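Local structure of kinesin-like protein KIF19 (Mus musculus, 5GSZ) at residues S149-Y154 against A182-V187; V223-V228 against R245-D250. The protein moves toward microtubule plus ends and regulates the length of motile cilia by depolymerizing microtubules at ciliary tips, this chain being its motor domain. All coordinates share one frame; numbering follows the deposited sequence.

Contact 1: S149-Y154 against A182-V187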
loop_
_atom_site.group_PDB
_atom_site.type_symbol
_atom_site.label_atom_id
_atom_site.label_comp_id
_atom_site.label_asym_id
_atom_site.label_seq_id
_atom_site.Cartn_x
_atom_site.Cartn_y
_atom_site.Cartn_z
ATOM N N SER A 149 6.835 -5.993 12.201
ATOM C CA SER A 149 6.195 -7.265 11.922
ATOM C C SER A 149 5.790 -7.294 10.465
ATOM O O SER A 149 5.695 -6.256 9.810
ATOM C CB SER A 149 4.977 -7.488 12.800
ATOM O OG SER A 149 5.364 -7.542 14.146
ATOM N N TYR A 150 5.519 -8.496 9.967
ATOM C CA TYR A 150 5.180 -8.668 8.555
ATOM C C TYR A 150 4.167 -9.798 8.456
ATOM O O TYR A 150 4.514 -10.960 8.672
ATOM C CB TYR A 150 6.436 -8.957 7.746
ATOM C CG TYR A 150 6.284 -8.881 6.260
ATOM C CD1 TYR A 150 5.590 -7.844 5.662
ATOM C CD2 TYR A 150 6.893 -9.831 5.435
ATOM C CE1 TYR A 150 5.468 -7.771 4.254
ATOM C CE2 TYR A 150 6.796 -9.760 4.048
ATOM C CZ TYR A 150 6.088 -8.735 3.466
ATOM O OH TYR A 150 5.992 -8.683 2.108
ATOM N N LEU A 151 2.922 -9.463 8.134
ATOM C CA LEU A 151 1.826 -10.418 8.210
ATOM C C LEU A 151 1.069 -10.464 6.883
ATOM O O LEU A 151 1.194 -9.568 6.040
ATOM C CB LEU A 151 0.889 -10.057 9.370
ATOM C CG LEU A 151 0.224 -8.690 9.231
ATOM C CD1 LEU A 151 -1.274 -8.816 9.044
ATOM C CD2 LEU A 151 0.577 -7.811 10.393
ATOM N N GLU A 152 0.302 -11.539 6.694
ATOM C CA GLU A 152 -0.649 -11.627 5.599
ATOM C C GLU A 152 -2.066 -11.512 6.132
ATOM O O GLU A 152 -2.356 -11.950 7.243
ATOM C CB GLU A 152 -0.521 -12.940 4.842
ATOM C CG GLU A 152 -1.289 -12.990 3.527
ATOM C CD GLU A 152 -1.165 -14.336 2.852
ATOM O OE1 GLU A 152 -1.389 -15.359 3.543
ATOM O OE2 GLU A 152 -0.788 -14.371 1.653
ATOM N N ILE A 153 -2.932 -10.889 5.335
ATOM C CA ILE A 153 -4.379 -11.069 5.419
ATOM C C ILE A 153 -4.824 -11.689 4.102
ATOM O O ILE A 153 -4.664 -11.086 3.032
ATOM C CB ILE A 153 -5.132 -9.755 5.681
ATOM C CG1 ILE A 153 -4.412 -8.922 6.735
ATOM C CG2 ILE A 153 -6.548 -10.054 6.161
ATOM C CD1 ILE A 153 -4.994 -7.535 6.873
ATOM N N TYR A 154 -5.352 -12.901 4.179
ATOM C CA TYR A 154 -5.832 -13.639 3.019
ATOM C C TYR A 154 -7.224 -14.133 3.367
ATOM O O TYR A 154 -7.379 -14.957 4.272
ATOM C CB TYR A 154 -4.908 -14.806 2.673
ATOM C CG TYR A 154 -5.397 -15.566 1.482
ATOM C CD1 TYR A 154 -5.017 -15.201 0.195
ATOM C CD2 TYR A 154 -6.283 -16.623 1.631
ATOM C CE1 TYR A 154 -5.493 -15.886 -0.902
ATOM C CE2 TYR A 154 -6.764 -17.309 0.551
ATOM C CZ TYR A 154 -6.370 -16.942 -0.715
ATOM O OH TYR A 154 -6.861 -17.643 -1.795
ATOM N N ALA A 182 -2.110 -10.720 17.898
ATOM C CA ALA A 182 -1.703 -11.499 19.057
ATOM C C ALA A 182 -0.738 -12.623 18.693
ATOM O O ALA A 182 -1.138 -13.611 18.064
ATOM C CB ALA A 182 -2.941 -12.072 19.742
ATOM N N GLY A 183 0.531 -12.479 19.084
ATOM C CA GLY A 183 1.525 -13.531 18.954
ATOM C C GLY A 183 2.553 -13.347 17.851
ATOM O O GLY A 183 3.386 -14.239 17.652
ATOM N N ILE A 184 2.543 -12.235 17.138
ATOM C CA ILE A 184 3.341 -12.132 15.924
ATOM C C ILE A 184 4.795 -11.809 16.265
ATOM O O ILE A 184 5.099 -11.071 17.207
ATOM C CB ILE A 184 2.719 -11.089 14.967
ATOM C CG1 ILE A 184 3.445 -11.067 13.621
ATOM C CG2 ILE A 184 2.704 -9.698 15.601
ATOM C CD1 ILE A 184 2.732 -10.255 12.582
ATOM N N THR A 185 5.697 -12.378 15.474
ATOM C CA THR A 185 7.124 -12.113 15.564
ATOM C C THR A 185 7.450 -10.623 15.438
ATOM O O THR A 185 6.789 -9.874 14.716
ATOM C CB THR A 185 7.822 -12.895 14.463
ATOM O OG1 THR A 185 7.477 -14.273 14.605
ATOM C CG2 THR A 185 9.327 -12.724 14.516
ATOM N N GLU A 186 8.507 -10.198 16.137
ATOM C CA GLU A 186 8.942 -8.806 16.131
ATOM C C GLU A 186 10.452 -8.734 15.992
ATOM O O GLU A 186 11.174 -9.189 16.880
ATOM C CB GLU A 186 8.495 -8.100 17.404
ATOM C CG GLU A 186 7.003 -7.965 17.484
ATOM C CD GLU A 186 6.572 -7.419 18.800
ATOM O OE1 GLU A 186 7.421 -7.351 19.713
ATOM O OE2 GLU A 186 5.388 -7.056 18.926
ATOM N N VAL A 187 10.916 -8.130 14.895
ATOM C CA VAL A 187 12.325 -7.983 14.544
ATOM C C VAL A 187 12.817 -6.601 14.975
ATOM O O VAL A 187 12.031 -5.654 15.103
ATOM C CB VAL A 187 12.487 -8.204 13.023
ATOM C CG1 VAL A 187 13.922 -7.950 12.551
ATOM C CG2 VAL A 187 12.054 -9.605 12.659
#
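Ser-149 and Ile-184 form the dense part of this contact, each losing 64 Å² of surface to the opposite segment. The methyl CD1 of Ile-184 reaches Ser-149 CB at 3.6 Å and Leu-151 CB at 3.7 Å, and so bridges two side chains that leave the strand in the same direction. Its reach follows from an extended side chain, with CG1 anti to the backbone N (chi1 -174°); Ile-184 and Leu-151 meet at about a right angle. Beside this apolar patch lies the single polar link between the segments: Ser-149 OG donates to Thr-185 O over 2.8 Å, with a C=O...donor angle of 154° and the donor tilted 19° from the carbonyl plane. The loop side is looser. Glu-186, an exposed residue, offers only its aliphatic CG, 3.7 Å from Ser-149 OG, while Thr-185 OG1 is hydrogen-bonded to Asp-160 on the adjoining strand 157-160. The 182-187 loop of the motor domain rests against Ser-149 and Leu-151 of strand 142-154 without pairing as a strand. One hydroxyl-to-carbonyl bond next to a methyl that touches two side chains is consistent with a buried serine tethering the loop backbone, while the isoleucine supplies the apolar attachment.

Contact 2: V223-V228 against R245-D250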
loop_
_atom_site.group_PDB
_atom_site.type_symbol
_atom_site.label_atom_id
_atom_site.label_comp_id
_atom_site.label_asym_id
_atom_site.label_seq_id
_atom_site.Cartn_x
_atom_site.Cartn_y
_atom_site.Cartn_z
ATOM N N VAL A 223 1.179 -6.814 5.001
ATOM C CA VAL A 223 1.301 -5.648 5.858
ATOM C C VAL A 223 2.627 -5.726 6.587
ATOM O O VAL A 223 2.902 -6.701 7.302
ATOM C CB VAL A 223 0.141 -5.514 6.850
ATOM C CG1 VAL A 223 0.249 -4.172 7.538
ATOM C CG2 VAL A 223 -1.224 -5.653 6.134
ATOM N N LEU A 224 3.449 -4.710 6.389
ATOM C CA LEU A 224 4.641 -4.486 7.187
ATOM C C LEU A 224 4.357 -3.300 8.117
ATOM O O LEU A 224 4.061 -2.187 7.652
ATOM C CB LEU A 224 5.848 -4.232 6.281
ATOM C CG LEU A 224 7.151 -4.013 7.039
ATOM C CD1 LEU A 224 7.565 -5.309 7.657
ATOM C CD2 LEU A 224 8.235 -3.486 6.126
ATOM N N GLN A 225 4.388 -3.543 9.423
ATOM C CA GLN A 225 4.201 -2.466 10.383
ATOM C C GLN A 225 5.450 -2.284 11.224
ATOM O O GLN A 225 6.097 -3.254 11.614
ATOM C CB GLN A 225 2.989 -2.683 11.276
ATOM C CG GLN A 225 2.721 -4.089 11.704
ATOM C CD GLN A 225 1.900 -4.110 12.991
ATOM O OE1 GLN A 225 1.877 -3.116 13.748
ATOM N NE2 GLN A 225 1.186 -5.220 13.226
ATOM N N VAL A 226 5.794 -1.024 11.452
ATOM C CA VAL A 226 6.955 -0.625 12.229
ATOM C C VAL A 226 6.472 0.285 13.344
ATOM O O VAL A 226 5.861 1.325 13.076
ATOM C CB VAL A 226 8.001 0.104 11.373
ATOM C CG1 VAL A 226 9.238 0.424 12.218
ATOM C CG2 VAL A 226 8.345 -0.709 10.160
ATOM N N ALA A 227 6.757 -0.100 14.584
ATOM C CA ALA A 227 6.429 0.686 15.766
ATOM C C ALA A 227 7.688 1.370 16.284
ATOM O O ALA A 227 8.780 0.799 16.209
ATOM C CB ALA A 227 5.828 -0.211 16.842
ATOM N N VAL A 228 7.544 2.599 16.790
ATOM C CA VAL A 228 8.683 3.395 17.275
ATOM C C VAL A 228 8.274 4.127 18.552
ATOM O O VAL A 228 7.419 5.022 18.514
ATOM C CB VAL A 228 9.196 4.406 16.235
ATOM C CG1 VAL A 228 10.312 5.227 16.816
ATOM C CG2 VAL A 228 9.680 3.701 14.975
ATOM N N ARG A 245 3.524 4.850 14.621
ATOM C CA ARG A 245 3.220 3.568 14.013
ATOM C C ARG A 245 3.132 3.771 12.507
ATOM O O ARG A 245 2.262 4.502 12.028
ATOM C CB ARG A 245 1.935 2.999 14.593
ATOM C CG ARG A 245 1.929 1.500 14.622
ATOM C CD ARG A 245 0.690 0.966 15.299
ATOM N NE ARG A 245 0.665 -0.489 15.214
ATOM C CZ ARG A 245 -0.415 -1.226 15.462
ATOM N NH1 ARG A 245 -1.550 -0.625 15.805
ATOM N NH2 ARG A 245 -0.366 -2.558 15.349
ATOM N N LEU A 246 4.062 3.160 11.770
ATOM C CA LEU A 246 4.070 3.201 10.316
ATOM C C LEU A 246 3.541 1.876 9.780
ATOM O O LEU A 246 3.917 0.809 10.270
ATOM C CB LEU A 246 5.478 3.483 9.770
ATOM C CG LEU A 246 5.618 3.298 8.247
ATOM C CD1 LEU A 246 4.735 4.273 7.455
ATOM C CD2 LEU A 246 7.054 3.372 7.781
ATOM N N PHE A 247 2.652 1.951 8.794
ATOM C CA PHE A 247 2.107 0.781 8.120
ATOM C C PHE A 247 2.453 0.848 6.648
ATOM O O PHE A 247 2.203 1.872 6.002
ATOM C CB PHE A 247 0.591 0.695 8.258
ATOM C CG PHE A 247 0.132 0.147 9.564
ATOM C CD1 PHE A 247 0.064 -1.214 9.767
ATOM C CD2 PHE A 247 -0.258 0.991 10.586
ATOM C CE1 PHE A 247 -0.377 -1.715 10.972
ATOM C CE2 PHE A 247 -0.700 0.483 11.782
ATOM C CZ PHE A 247 -0.757 -0.863 11.972
ATOM N N MET A 248 3.010 -0.243 6.119
ATOM C CA MET A 248 3.421 -0.307 4.717
ATOM C C MET A 248 2.762 -1.523 4.082
ATOM O O MET A 248 3.084 -2.667 4.426
ATOM C CB MET A 248 4.944 -0.346 4.587
ATOM C CG MET A 248 5.566 1.000 4.917
ATOM S SD MET A 248 7.365 1.115 4.730
ATOM C CE MET A 248 7.912 0.075 6.077
ATOM N N ILE A 249 1.831 -1.278 3.165
ATOM C CA ILE A 249 0.889 -2.299 2.741
ATOM C C ILE A 249 1.024 -2.560 1.250
ATOM O O ILE A 249 1.004 -1.626 0.439
ATOM C CB ILE A 249 -0.547 -1.914 3.110
ATOM C CG1 ILE A 249 -0.631 -1.761 4.632
ATOM C CG2 ILE A 249 -1.519 -2.978 2.590
ATOM C CD1 ILE A 249 -1.818 -0.962 5.103
ATOM N N ASP A 250 1.175 -3.845 0.912
ATOM C CA ASP A 250 1.080 -4.386 -0.437
ATOM C C ASP A 250 -0.305 -5.015 -0.573
ATOM O O ASP A 250 -0.524 -6.143 -0.133
ATOM C CB ASP A 250 2.186 -5.409 -0.658
ATOM C CG ASP A 250 2.262 -5.897 -2.103
ATOM O OD1 ASP A 250 1.703 -5.235 -3.004
ATOM O OD2 ASP A 250 2.890 -6.952 -2.339
#
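Gln-225 OE1 is gripped twice by the guanidinium of Arg-245: NH2 donates at 2.8 Å with an N-H...O angle of 146°, and NE adds a weak bond at 3.2 Å. The amide and guanidinium planes stand 45° apart, and OE1 lies near the guanidinium edge but tilted out of its plane. NH2 also donates to the backbone O of Ile-179, while Phe-247 CZ sits 3.5 Å above the guanidinium plane, over its centre. Gln-225 CG lies between the backbone N and the carbonyl carbon, and the amide runs beside the Phe-247 ring, where Gln-225 CB approaches Phe-247 CE1 at 3.5 Å. Val-223 CG1 lies in the plane of the Phe-247 ring at its edge, 3.7 Å from Phe-247 CD1, and also touches Ile-249 CG1. The opposite face of the sheet carries Leu-224, Val-226, Leu-246 and Met-248. Met-248 bends at its last torsion, bringing CE to 3.6 Å from Leu-224 CD2. Helix 302-307 packs on the Phe-247 face, and helix 123-136 on the Met-248 face. Backbone bonds join Leu-224 with Met-248 and Val-226 with Leu-246 in both directions, Met-248 N to Leu-224 O being 2.7 Å, and the N-to-C directions of the segments make 168°. Antiparallel pairing of strands consecutive in the chain makes this a beta hairpin in the central mixed sheet of the kinesin motor domain, which has helices on both faces.

From the N terminus, the chain passes strand 97-103 and helix 123-136 before strand 142-154, turns back through strand 157-160, and passes through the small 171-173/179-181 sheet before the 182-187 loop returns to the strand, closing contact 1 over 27 intervening residues. Helix 192-203 follows, then strand 220-232 and its hairpin partner 242-250, which close contact 2 over 16. The contacts are in series, neither nested nor crossed. They meet nevertheless, because strands 142-154 and 220-232 are neighbours in the sheet: Leu-151 N lies 2.9 Å from Val-223 O, a probable hydrogen bond. Together they connect the peripheral loop, through three consecutive strands, to the parallel strand 97-103 leading into the nucleotide-binding P-loop.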